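Local structure of KmHsv2 (3VU4) at residues Val83-Asp88 with Asp93-Lys98; Ser122-Lys125 with Lys131-Thr134; Gln273-His278 with Met286-Ser291; Val334-Asp337 with Arg342-Ile345; Arg221-Lys224 with Val229-Arg232. The protein probably binds phosphoinositides at membranes through its seven-bladed beta-propeller, as a PROPPIN-family relative of the autophagy protein Atg18. All blocks are in the same frame, centred on the assembly; numbering follows the deposited sequence.

Contact 1: Val83-Asp88 with Asp93-Lys98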
# COMPACT_ATOMS: atom_id res chain seq x y z
N VAL A 83 -19.04 -9.51 3.45
CA VAL A 83 -18.55 -8.20 3.04
C VAL A 83 -19.73 -7.32 2.63
O VAL A 83 -20.43 -7.62 1.66
CB VAL A 83 -17.57 -8.32 1.86
CG1 VAL A 83 -17.21 -6.93 1.34
CG2 VAL A 83 -16.31 -9.07 2.29
N HIS A 84 -19.94 -6.24 3.37
CA HIS A 84 -21.05 -5.35 3.09
C HIS A 84 -20.66 -4.19 2.19
O HIS A 84 -19.72 -3.45 2.49
CB HIS A 84 -21.59 -4.75 4.38
CG HIS A 84 -22.12 -5.75 5.36
ND1 HIS A 84 -23.45 -5.82 5.70
CD2 HIS A 84 -21.49 -6.68 6.11
CE1 HIS A 84 -23.62 -6.75 6.62
NE2 HIS A 84 -22.44 -7.29 6.89
N ILE A 85 -21.37 -4.03 1.08
CA ILE A 85 -21.12 -2.89 0.21
C ILE A 85 -22.16 -1.91 0.75
O ILE A 85 -23.35 -2.19 0.70
CB ILE A 85 -21.42 -3.21 -1.26
CG1 ILE A 85 -20.65 -4.46 -1.68
CG2 ILE A 85 -21.02 -2.02 -2.13
CD1 ILE A 85 -19.15 -4.32 -1.56
N TRP A 86 -21.70 -0.79 1.30
CA TRP A 86 -22.59 0.20 1.91
C TRP A 86 -22.58 1.56 1.23
O TRP A 86 -21.57 1.99 0.68
CB TRP A 86 -22.20 0.32 3.39
CG TRP A 86 -22.81 1.45 4.17
CD1 TRP A 86 -22.41 2.76 4.16
CD2 TRP A 86 -23.82 1.34 5.18
NE1 TRP A 86 -23.12 3.48 5.11
CE2 TRP A 86 -23.99 2.63 5.74
CE3 TRP A 86 -24.61 0.29 5.65
CZ2 TRP A 86 -24.91 2.88 6.76
CZ3 TRP A 86 -25.53 0.54 6.67
CH2 TRP A 86 -25.67 1.83 7.21
N ASP A 87 -23.73 2.24 1.28
CA ASP A 87 -23.89 3.55 0.68
C ASP A 87 -23.71 4.63 1.75
O ASP A 87 -24.41 4.64 2.76
CB ASP A 87 -25.27 3.67 0.03
CG ASP A 87 -25.38 4.86 -0.92
OD1 ASP A 87 -25.11 6.00 -0.48
OD2 ASP A 87 -25.73 4.65 -2.10
N ASP A 88 -22.78 5.54 1.50
CA ASP A 88 -22.47 6.64 2.42
C ASP A 88 -23.61 7.60 2.66
O ASP A 88 -24.06 7.78 3.79
CB ASP A 88 -21.29 7.45 1.89
CG ASP A 88 -20.00 7.07 2.56
OD1 ASP A 88 -20.02 6.87 3.79
OD2 ASP A 88 -18.97 6.99 1.86
N ASP A 93 -27.25 -0.58 3.09
CA ASP A 93 -26.50 -1.70 2.54
C ASP A 93 -27.00 -1.84 1.11
O ASP A 93 -28.20 -1.98 0.88
CB ASP A 93 -26.81 -2.97 3.33
CG ASP A 93 -25.59 -3.58 3.99
OD1 ASP A 93 -24.75 -2.82 4.52
OD2 ASP A 93 -25.47 -4.83 4.01
N VAL A 94 -26.10 -1.77 0.13
CA VAL A 94 -26.51 -1.90 -1.27
C VAL A 94 -26.18 -3.30 -1.75
O VAL A 94 -26.44 -3.64 -2.90
CB VAL A 94 -25.79 -0.90 -2.19
CG1 VAL A 94 -24.34 -1.31 -2.36
CG2 VAL A 94 -26.48 -0.84 -3.54
N SER A 95 -25.61 -4.11 -0.87
CA SER A 95 -25.25 -5.48 -1.22
C SER A 95 -24.53 -6.22 -0.09
O SER A 95 -23.95 -5.61 0.80
CB SER A 95 -24.35 -5.48 -2.46
OG SER A 95 -23.96 -6.79 -2.79
N ARG A 96 -24.59 -7.54 -0.15
CA ARG A 96 -23.95 -8.41 0.82
C ARG A 96 -23.27 -9.48 -0.04
O ARG A 96 -23.83 -9.89 -1.06
CB ARG A 96 -24.97 -9.10 1.71
CG ARG A 96 -24.95 -8.72 3.19
CD ARG A 96 -25.77 -9.75 3.98
NE ARG A 96 -27.06 -10.02 3.34
CZ ARG A 96 -27.81 -11.10 3.55
NH1 ARG A 96 -27.41 -12.04 4.41
NH2 ARG A 96 -28.96 -11.24 2.91
N ILE A 97 -22.08 -9.90 0.36
CA ILE A 97 -21.36 -10.93 -0.37
C ILE A 97 -20.75 -11.84 0.69
O ILE A 97 -20.13 -11.36 1.63
CB ILE A 97 -20.25 -10.33 -1.25
CG1 ILE A 97 -20.87 -9.40 -2.30
CG2 ILE A 97 -19.48 -11.44 -1.94
CD1 ILE A 97 -19.85 -8.61 -3.09
N LYS A 98 -20.95 -13.14 0.55
CA LYS A 98 -20.42 -14.07 1.54
C LYS A 98 -19.42 -15.06 0.97
O LYS A 98 -19.56 -15.52 -0.16
CB LYS A 98 -21.56 -14.86 2.18
CG LYS A 98 -21.11 -15.72 3.35
CD LYS A 98 -22.09 -16.84 3.63
CE LYS A 98 -21.75 -17.54 4.94
NZ LYS A 98 -22.00 -16.66 6.12
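The imidazole of His84 meets Asp93 at its edge, while the CG methylene of Arg96 lies over one face, offset toward the rim. His84 ND1 donates to the syn lone pair of Asp93 OD2 (2.8 Å), with ring and carboxylate planes 59° apart; a weak bond runs from ND1 to OD1. That OD1 also abuts the Trp86 indole, lying in its plane at the edge, 3.3 Å from CE3. Both rings also meet the ring of Phe75 on the adjoining strand 72-76. A leucine in place of His84 would probably leave the Asp93 carboxylate without its N-H donor and the Arg96 methylene without a ring to lie on. These groups decorate a beta hairpin, strands 82-87 and 92-98, which forms the outer half of a four-stranded propeller blade. Its regular antiparallel pairing is interrupted by a classic beta bulge, where Val94 and Ser95 both face Ile85: Ile85 O takes Val94 N at 2.8 Å and Ser95 N weakly. Placed between the backbone N and the carbonyl carbon (chi1 72°), Val94 CG1 lies 3.4 Å from Ile85 CG2. On the side of the sheet that carries Val83 and Ile97, Ser95 CB packs 3.9 Å from Ile85 CB, and Ile113 of the next blade covers Ile85 and Ile97.

Contact 2: Ser122-Lys125 with Lys131-Thr134. With SO4 (sulfate ion), chain D.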
# COMPACT_ATOMS: atom_id res chain seq x y z
N SER A 122 -11.52 -14.40 -4.72
CA SER A 122 -12.75 -14.35 -5.52
C SER A 122 -13.01 -12.95 -6.02
O SER A 122 -12.90 -11.97 -5.28
CB SER A 122 -13.96 -14.83 -4.71
OG SER A 122 -13.94 -16.23 -4.52
N VAL A 123 -13.36 -12.84 -7.29
CA VAL A 123 -13.64 -11.53 -7.85
C VAL A 123 -15.12 -11.46 -8.18
O VAL A 123 -15.62 -12.22 -9.01
CB VAL A 123 -12.81 -11.27 -9.13
CG1 VAL A 123 -12.88 -9.80 -9.49
CG2 VAL A 123 -11.37 -11.69 -8.91
N PHE A 124 -15.84 -10.57 -7.50
CA PHE A 124 -17.26 -10.39 -7.76
C PHE A 124 -17.40 -9.12 -8.59
O PHE A 124 -16.43 -8.37 -8.75
CB PHE A 124 -18.04 -10.25 -6.45
CG PHE A 124 -17.97 -11.47 -5.57
CD1 PHE A 124 -16.79 -11.79 -4.90
CD2 PHE A 124 -19.07 -12.30 -5.44
CE1 PHE A 124 -16.72 -12.93 -4.10
CE2 PHE A 124 -19.00 -13.45 -4.64
CZ PHE A 124 -17.83 -13.76 -3.97
N LYS A 125 -18.59 -8.87 -9.12
CA LYS A 125 -18.82 -7.68 -9.92
C LYS A 125 -19.29 -6.56 -9.02
O LYS A 125 -20.10 -6.79 -8.11
CB LYS A 125 -19.88 -7.92 -10.99
CG LYS A 125 -20.27 -6.64 -11.72
CD LYS A 125 -21.43 -6.83 -12.69
CE LYS A 125 -21.75 -5.51 -13.38
NZ LYS A 125 -22.86 -5.60 -14.36
N LYS A 131 -22.13 -10.93 -8.55
CA LYS A 131 -21.69 -12.32 -8.59
C LYS A 131 -20.28 -12.45 -9.17
O LYS A 131 -19.74 -11.50 -9.74
CB LYS A 131 -22.67 -13.13 -9.43
CG LYS A 131 -24.14 -12.85 -9.11
CD LYS A 131 -24.74 -13.89 -8.17
CE LYS A 131 -24.93 -15.23 -8.89
NZ LYS A 131 -25.64 -16.23 -8.06
N ARG A 132 -19.70 -13.63 -9.02
CA ARG A 132 -18.35 -13.90 -9.53
C ARG A 132 -18.21 -13.63 -11.02
O ARG A 132 -18.92 -14.21 -11.83
CB ARG A 132 -17.99 -15.37 -9.29
CG ARG A 132 -17.82 -15.82 -7.85
CD ARG A 132 -17.52 -17.32 -7.88
NE ARG A 132 -16.87 -17.84 -6.68
CZ ARG A 132 -17.47 -18.03 -5.51
NH1 ARG A 132 -18.75 -17.74 -5.36
NH2 ARG A 132 -16.78 -18.53 -4.49
N ILE A 133 -17.28 -12.76 -11.39
CA ILE A 133 -17.04 -12.45 -12.79
C ILE A 133 -16.03 -13.43 -13.37
O ILE A 133 -15.78 -13.45 -14.57
CB ILE A 133 -16.47 -11.04 -12.98
CG1 ILE A 133 -17.33 -10.02 -12.25
CG2 ILE A 133 -16.40 -10.70 -14.47
CD1 ILE A 133 -16.76 -8.61 -12.32
N THR A 134 -15.42 -14.24 -12.51
CA THR A 134 -14.42 -15.19 -12.96
C THR A 134 -14.24 -16.35 -11.99
O THR A 134 -14.76 -16.31 -10.88
CB THR A 134 -13.07 -14.48 -13.14
OG1 THR A 134 -12.10 -15.42 -13.64
CG2 THR A 134 -12.58 -13.91 -11.82
S SO4 D . -21.72 -17.13 -7.73
O1 SO4 D . -21.77 -17.49 -9.16
O2 SO4 D . -20.89 -18.11 -7.02
O3 SO4 D . -21.15 -15.77 -7.58
O4 SO4 D . -23.08 -17.15 -7.16
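Phe124 and Arg132 form the single backbone bridge by which residues 131-134, part of the connection between strands 120-125 and 137-139, lie against the third strand of a propeller blade. Two hydrogen bonds fix the crossing: Ile133 N to Val123 O (3.0 Å), and Lys125 N to Lys131 O (2.9 Å).

Apolar contacts flank this bridge. Ile133 directs CD1 at the start of the Lys125 side chain, 3.5 Å from CB, while Thr134 CG2 reaches Val123 CB at 3.8 Å. An alanine at Ile133 would probably open a gap beside Lys125 and leave the base of that side chain less firmly held. Arg132 runs alongside Phe124, its CG methylene over one face of the ring near the rim and its guanidinium plane turned 50° from the ring plane.

The polar interactions centre on a sulfate ion, probably acquired from the crystallisation liquor. Lys131, bent at chi2 (-99°) and chi3 (-72°), curls round so that NZ donates to sulfate O4. Arg132 divides its guanidinium: NH2 forms a salt bridge with Asp136, which also receives a hydrogen bond from Ser122 OG, while NH1 makes a weak bond to sulfate O2. The backbone also takes part, Arg132 N pointing almost straight at sulfate O3 across 3.0 Å.

Contact 3: Gln273-His278 with Met286-Ser291. With SO4 (sulfate ion), chain F.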
# COMPACT_ATOMS: atom_id res chain seq x y z
N GLN A 273 14.61 14.31 -10.37
CA GLN A 273 15.00 15.70 -10.52
C GLN A 273 15.49 16.15 -11.90
O GLN A 273 15.69 15.34 -12.81
CB GLN A 273 16.09 16.00 -9.50
CG GLN A 273 15.88 15.31 -8.15
CD GLN A 273 14.79 15.97 -7.33
OE1 GLN A 273 15.03 16.92 -6.58
NE2 GLN A 273 13.56 15.47 -7.48
N ASP A 274 15.65 17.46 -12.03
CA ASP A 274 16.19 18.09 -13.24
C ASP A 274 17.59 18.42 -12.73
O ASP A 274 17.79 19.42 -12.03
CB ASP A 274 15.44 19.37 -13.57
CG ASP A 274 15.98 20.04 -14.82
OD1 ASP A 274 16.01 19.39 -15.88
OD2 ASP A 274 16.38 21.22 -14.73
N ASN A 275 18.55 17.58 -13.08
CA ASN A 275 19.90 17.74 -12.57
C ASN A 275 20.91 18.46 -13.43
O ASN A 275 20.73 18.66 -14.63
CB ASN A 275 20.44 16.36 -12.22
CG ASN A 275 19.45 15.54 -11.43
OD1 ASN A 275 19.14 15.87 -10.28
ND2 ASN A 275 18.93 14.49 -12.04
N LYS A 276 22.01 18.85 -12.79
CA LYS A 276 23.09 19.52 -13.48
C LYS A 276 23.80 18.47 -14.31
O LYS A 276 23.99 17.34 -13.88
CB LYS A 276 24.06 20.13 -12.47
CG LYS A 276 23.39 21.07 -11.49
CD LYS A 276 24.40 21.85 -10.67
CE LYS A 276 25.06 22.92 -11.53
NZ LYS A 276 24.02 23.77 -12.19
N ARG A 277 24.19 18.84 -15.52
CA ARG A 277 24.90 17.93 -16.40
C ARG A 277 26.41 17.91 -16.15
O ARG A 277 27.11 17.05 -16.68
CB ARG A 277 24.60 18.29 -17.85
CG ARG A 277 23.88 17.20 -18.64
CD ARG A 277 22.53 16.81 -18.03
NE ARG A 277 22.63 15.75 -17.02
CZ ARG A 277 22.94 14.48 -17.28
NH1 ARG A 277 23.20 14.09 -18.53
NH2 ARG A 277 22.98 13.58 -16.30
N HIS A 278 26.92 18.83 -15.35
CA HIS A 278 28.36 18.86 -15.07
C HIS A 278 28.73 19.08 -13.61
O HIS A 278 27.90 19.47 -12.79
CB HIS A 278 29.06 19.92 -15.93
CG HIS A 278 28.92 19.68 -17.40
ND1 HIS A 278 27.84 20.13 -18.12
CD2 HIS A 278 29.66 18.94 -18.25
CE1 HIS A 278 27.92 19.66 -19.36
NE2 HIS A 278 29.01 18.94 -19.46
N MET A 286 28.19 14.68 -15.18
CA MET A 286 27.37 14.05 -14.16
C MET A 286 26.42 12.96 -14.65
O MET A 286 25.69 13.15 -15.62
CB MET A 286 26.56 15.11 -13.41
CG MET A 286 27.34 15.89 -12.37
SD MET A 286 28.11 14.83 -11.13
CE MET A 286 26.67 14.02 -10.38
N LYS A 287 26.47 11.81 -13.98
CA LYS A 287 25.60 10.68 -14.30
C LYS A 287 24.82 10.36 -13.03
O LYS A 287 25.33 10.55 -11.92
CB LYS A 287 26.42 9.47 -14.73
CG LYS A 287 27.12 9.64 -16.05
CD LYS A 287 26.13 9.80 -17.16
CE LYS A 287 26.85 10.17 -18.45
NZ LYS A 287 25.87 10.46 -19.53
N TYR A 288 23.59 9.90 -13.19
CA TYR A 288 22.76 9.58 -12.02
C TYR A 288 22.24 8.15 -12.04
O TYR A 288 21.11 7.89 -12.46
CB TYR A 288 21.59 10.58 -11.91
CG TYR A 288 22.06 12.01 -11.82
CD1 TYR A 288 22.38 12.74 -12.98
CD2 TYR A 288 22.27 12.63 -10.58
CE1 TYR A 288 22.90 14.03 -12.91
CE2 TYR A 288 22.78 13.92 -10.49
CZ TYR A 288 23.10 14.62 -11.66
OH TYR A 288 23.65 15.88 -11.58
N PHE A 289 23.07 7.22 -11.60
CA PHE A 289 22.66 5.82 -11.58
C PHE A 289 22.01 5.50 -10.24
O PHE A 289 22.26 6.17 -9.23
CB PHE A 289 23.86 4.92 -11.84
CG PHE A 289 24.49 5.14 -13.19
CD1 PHE A 289 23.70 5.29 -14.33
CD2 PHE A 289 25.87 5.22 -13.33
CE1 PHE A 289 24.27 5.51 -15.58
CE2 PHE A 289 26.45 5.44 -14.58
CZ PHE A 289 25.65 5.58 -15.70
N GLN A 290 21.17 4.47 -10.24
CA GLN A 290 20.47 4.07 -9.03
C GLN A 290 21.29 3.25 -8.05
O GLN A 290 21.81 2.19 -8.39
CB GLN A 290 19.19 3.33 -9.39
CG GLN A 290 18.12 4.26 -9.97
CD GLN A 290 18.62 5.06 -11.17
OE1 GLN A 290 18.93 4.50 -12.23
NE2 GLN A 290 18.72 6.38 -11.00
N SER A 291 21.41 3.76 -6.83
CA SER A 291 22.15 3.07 -5.79
C SER A 291 21.48 1.77 -5.40
O SER A 291 20.26 1.62 -5.49
CB SER A 291 22.25 3.94 -4.53
OG SER A 291 22.83 3.19 -3.48
S SO4 F . 25.30 22.27 -16.16
O1 SO4 F . 23.96 21.72 -16.45
O2 SO4 F . 26.11 22.15 -17.38
O3 SO4 F . 25.18 23.69 -15.79
O4 SO4 F . 25.96 21.55 -15.05
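Asn275 lays its carboxamide over one face of the Tyr288 ring, the two planes only 24° apart and ND2 above the ring centre. Its CB lies over the phenol end of the ring, near CZ and OH, while ND2 also hydrogen-bonds to Asn271 OD1, which helps to fix the amide. At Lys276 the contact passes to the backbone: Tyr288 OH donates to Lys276 O (2.7 Å), in the carbonyl plane and on a lone pair, so one aromatic residue is stacked by Asn275 and tied by its neighbour. The two segments are the arms of the long excursion between strands 263-268 and 296-299 of the sixth blade. In PROPPIN relatives the corresponding blade-six loop is thought to insert into the membrane, and this one, projecting far from the propeller centre, is consistent with that role. Arg277 faces two ways. Its N donates to O1 of a sulfate ion, probably from the crystallisation liquor, and its O accepts from Met286 N at 3.0 Å. Bends at chi2 (59°) and chi3 (-88°) fold the side chain back, so that Met286 O lies over one guanidinium face, too poorly angled for a hydrogen bond, and NH2 comes edge-on to the Tyr288 ring, 3.4 Å from CE1. His278 adds two more bonds to the sulfate, from its own N to O4 and from ND1 to O2 (2.8 Å); its carbonyl oxygen lies 3.6 Å from Met286 CG.

Contact 4: Val334-Asp337 with Arg342-Ile345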
# COMPACT_ATOMS: atom_id res chain seq x y z
N VAL A 334 10.87 14.46 1.42
CA VAL A 334 12.16 13.91 1.02
C VAL A 334 12.81 15.00 0.19
O VAL A 334 12.27 15.43 -0.83
CB VAL A 334 11.99 12.62 0.19
CG1 VAL A 334 13.35 12.04 -0.14
CG2 VAL A 334 11.17 11.61 0.97
N VAL A 335 13.98 15.45 0.62
CA VAL A 335 14.68 16.53 -0.05
C VAL A 335 16.17 16.29 -0.27
O VAL A 335 16.84 15.73 0.60
CB VAL A 335 14.53 17.83 0.77
CG1 VAL A 335 15.22 18.99 0.07
CG2 VAL A 335 13.06 18.11 1.01
N PHE A 336 16.68 16.73 -1.42
CA PHE A 336 18.10 16.57 -1.69
C PHE A 336 18.84 17.83 -1.26
O PHE A 336 18.48 18.95 -1.64
CB PHE A 336 18.38 16.31 -3.17
CG PHE A 336 19.80 15.87 -3.44
CD1 PHE A 336 20.22 14.58 -3.12
CD2 PHE A 336 20.75 16.78 -3.92
CE1 PHE A 336 21.55 14.19 -3.28
CE2 PHE A 336 22.09 16.40 -4.09
CZ PHE A 336 22.49 15.10 -3.76
N ASP A 337 19.88 17.64 -0.46
CA ASP A 337 20.72 18.71 0.05
C ASP A 337 22.02 18.70 -0.76
O ASP A 337 22.86 17.81 -0.55
CB ASP A 337 21.02 18.44 1.52
CG ASP A 337 21.66 19.61 2.22
OD1 ASP A 337 20.92 20.54 2.59
OD2 ASP A 337 22.90 19.60 2.40
N ARG A 342 23.39 14.75 -0.36
CA ARG A 342 22.70 13.67 0.31
C ARG A 342 21.21 13.97 0.50
O ARG A 342 20.83 15.12 0.73
CB ARG A 342 23.37 13.43 1.66
CG ARG A 342 23.37 11.99 2.11
CD ARG A 342 24.79 11.44 2.29
NE ARG A 342 25.52 11.47 1.03
CZ ARG A 342 26.79 11.11 0.88
NH1 ARG A 342 27.50 10.67 1.90
NH2 ARG A 342 27.36 11.21 -0.31
N TRP A 343 20.37 12.95 0.38
CA TRP A 343 18.93 13.13 0.58
C TRP A 343 18.61 13.13 2.06
O TRP A 343 19.22 12.39 2.83
CB TRP A 343 18.15 11.99 -0.05
CG TRP A 343 18.10 12.02 -1.53
CD1 TRP A 343 19.00 11.46 -2.39
CD2 TRP A 343 17.07 12.60 -2.34
NE1 TRP A 343 18.59 11.65 -3.68
CE2 TRP A 343 17.41 12.35 -3.68
CE3 TRP A 343 15.89 13.30 -2.05
CZ2 TRP A 343 16.61 12.77 -4.75
CZ3 TRP A 343 15.09 13.72 -3.11
CH2 TRP A 343 15.45 13.46 -4.44
N LEU A 344 17.65 13.95 2.46
CA LEU A 344 17.26 14.03 3.86
C LEU A 344 15.75 13.95 3.97
O LEU A 344 15.02 14.32 3.06
CB LEU A 344 17.75 15.33 4.49
CG LEU A 344 19.25 15.59 4.41
CD1 LEU A 344 19.54 17.01 4.86
CD2 LEU A 344 20.02 14.57 5.25
N ILE A 345 15.29 13.45 5.11
CA ILE A 345 13.86 13.34 5.35
C ILE A 345 13.54 14.26 6.51
O ILE A 345 14.23 14.24 7.53
CB ILE A 345 13.48 11.89 5.71
CG1 ILE A 345 13.64 11.01 4.47
CG2 ILE A 345 12.05 11.83 6.22
CD1 ILE A 345 13.53 9.52 4.73
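Arg342 begins the returning arm of a beta hairpin, strands 328-337 and 342-352, in the last propeller blade, and pairs with Asp337 through two backbone hydrogen bonds: Arg342 N to Asp337 O and Asp337 N to Arg342 O (2.9 Å). The Phe336 ring spreads beside this pair, with Arg342 O over one of its faces.

Trp343 makes the largest single contribution. With CG anti to the carbonyl carbon (chi1 -73°), its indole leans across to the partner strand and offers a face to Phe336. The phenyl ring arrives edge-on in a T-shaped pair, centroids of the Phe336 ring and the Trp343 five-membered ring 4.8 Å apart and planes at 71°. Phe336 CB meanwhile sits squarely over the six-membered ring in a CH-pi contact, 3.9 Å from its centroid, and Val334 CG1 touches Trp343 CE3 at 3.4 Å. Beyond the hairpin the indole reaches Leu295 and Cys296 of the preceding blade, so the same side chain joins two blades.

Leu344 resumes the backbone pairing, with a bond in each direction to Val335, Leu344 N to Val335 O being 2.7 Å. On the side of the sheet away from the indole, Leu344 CD1 rests 3.9 Å from CB of Asp337, whose OD2 accepts from Met340 N in the turn. Ile345 leans toward Cys296 and Phe298, its CG1 lying 4.3 Å from Val334 CG2.

Contact 5: Arg221-Lys224 with Val229-Arg232. With SO4 (sulfate ion), chain E.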
# COMPACT_ATOMS: atom_id res chain seq x y z
N ARG A 221 13.00 -6.29 -4.56
CA ARG A 221 13.06 -6.37 -6.01
C ARG A 221 11.93 -5.66 -6.72
O ARG A 221 10.81 -5.57 -6.21
CB ARG A 221 13.10 -7.83 -6.48
CG ARG A 221 14.28 -8.61 -5.95
CD ARG A 221 14.44 -9.96 -6.64
NE ARG A 221 15.72 -10.56 -6.29
CZ ARG A 221 15.89 -11.54 -5.40
NH1 ARG A 221 14.84 -12.07 -4.76
NH2 ARG A 221 17.11 -11.98 -5.11
N VAL A 222 12.22 -5.16 -7.92
CA VAL A 222 11.22 -4.48 -8.72
C VAL A 222 11.17 -5.13 -10.09
O VAL A 222 12.21 -5.26 -10.74
CB VAL A 222 11.54 -3.00 -8.88
CG1 VAL A 222 10.39 -2.31 -9.59
CG2 VAL A 222 11.79 -2.36 -7.53
N PHE A 223 9.98 -5.52 -10.52
CA PHE A 223 9.78 -6.16 -11.82
C PHE A 223 8.77 -5.39 -12.66
O PHE A 223 7.92 -4.68 -12.11
CB PHE A 223 9.25 -7.60 -11.68
CG PHE A 223 10.06 -8.49 -10.76
CD1 PHE A 223 9.86 -8.45 -9.37
CD2 PHE A 223 11.01 -9.37 -11.27
CE1 PHE A 223 10.59 -9.29 -8.52
CE2 PHE A 223 11.75 -10.21 -10.43
CZ PHE A 223 11.53 -10.17 -9.05
N LYS A 224 8.86 -5.55 -13.98
CA LYS A 224 7.90 -4.94 -14.91
C LYS A 224 6.71 -5.88 -14.85
O LYS A 224 6.89 -7.09 -14.93
CB LYS A 224 8.40 -4.96 -16.35
CG LYS A 224 9.50 -3.99 -16.73
CD LYS A 224 9.84 -4.22 -18.20
CE LYS A 224 11.01 -3.39 -18.67
NZ LYS A 224 11.56 -3.91 -19.96
N VAL A 229 10.28 -8.93 -15.97
CA VAL A 229 11.73 -8.92 -15.93
C VAL A 229 12.21 -8.05 -14.77
O VAL A 229 11.60 -7.02 -14.45
CB VAL A 229 12.34 -8.40 -17.28
CG1 VAL A 229 11.68 -9.13 -18.45
CG2 VAL A 229 12.15 -6.90 -17.42
N LEU A 230 13.30 -8.47 -14.14
CA LEU A 230 13.87 -7.75 -13.01
C LEU A 230 14.46 -6.41 -13.46
O LEU A 230 15.45 -6.36 -14.19
CB LEU A 230 14.95 -8.60 -12.35
CG LEU A 230 15.68 -7.95 -11.18
CD1 LEU A 230 14.67 -7.56 -10.09
CD2 LEU A 230 16.72 -8.91 -10.65
N VAL A 231 13.85 -5.33 -13.00
CA VAL A 231 14.28 -3.99 -13.35
C VAL A 231 15.20 -3.34 -12.31
O VAL A 231 16.11 -2.60 -12.67
CB VAL A 231 13.04 -3.11 -13.57
CG1 VAL A 231 13.43 -1.68 -13.83
CG2 VAL A 231 12.24 -3.66 -14.73
N ARG A 232 14.96 -3.62 -11.03
CA ARG A 232 15.78 -3.06 -9.95
C ARG A 232 15.93 -4.02 -8.78
O ARG A 232 15.09 -4.89 -8.54
CB ARG A 232 15.14 -1.78 -9.42
CG ARG A 232 15.00 -0.68 -10.43
CD ARG A 232 16.26 0.14 -10.53
NE ARG A 232 16.10 1.21 -11.51
CZ ARG A 232 16.73 1.25 -12.68
NH1 ARG A 232 17.57 0.28 -13.01
NH2 ARG A 232 16.50 2.25 -13.52
S SO4 E . 15.31 -14.10 -1.16
O1 SO4 E . 15.13 -14.29 -2.61
O2 SO4 E . 15.31 -12.66 -0.86
O3 SO4 E . 14.20 -14.74 -0.41
O4 SO4 E . 16.58 -14.73 -0.75
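Val222 O accepts two backbone hydrogen bonds, from Val231 N (2.8 Å) and Arg232 N (3.2 Å), marking a classic beta bulge between strands that run 128° apart; Val222 N to Arg232 O and Lys224 N to Val229 O complete the backbone pairing. Among the side chains, a chi1 of 178° swings Leu230 CG away from the backbone N, bringing CD1 over one face of the Phe223 ring, 4.3 Å from its centroid. The same methyl reaches Arg221 CB at 3.9 Å. On the other side of the sheet Val222 and Arg232 meet CB to CB, and Arg232 sends NE onward to Ile269 O. Strands 219-224 and 230-235 form the outer hairpin of the fifth blade, where PROPPINs have a phosphoinositide site. Consistent with such a site, Arg221 donates from NH1 to O1 of a sulfate ion along a nearly straight line (3.1 Å), with the oxygen in the guanidinium plane. His194, Thr195, Asn196 and Ser214 also bond the ion, while Glu233 forms a salt bridge with Arg221 NE, probably steadying the guanidinium. Toward the turn, the extended Lys224 chain crosses the two valines: its CG lies 3.4 Å from Val231 CG2 and its CD 3.6 Å from Val229 CG2.

Contacts 1, 4 and 5 each pair the two outer strands of a blade, and two of them, 1 and 5, carry a classic bulge; contact 4 stays regular. Contacts 1, 2 and 5 are partly buried, whereas 3 and 4 lie at the surface. Aromatic and aliphatic groups dominate contact 4, a histidine-carboxylate pair distinguishes contact 1, and contacts 2, 3 and 5 each bind a sulfate with basic side chains, backbone N-H groups or both. Neighbouring blades bring contacts together: Ile97 of contact 1 packs on Phe124 of contact 2, and contact 3 touches contact 4 through Gln273 and Trp343 and contact 5 through Gln290 and Arg232. Contacts 1 and 3 lie across the propeller, centres about 50 Å apart.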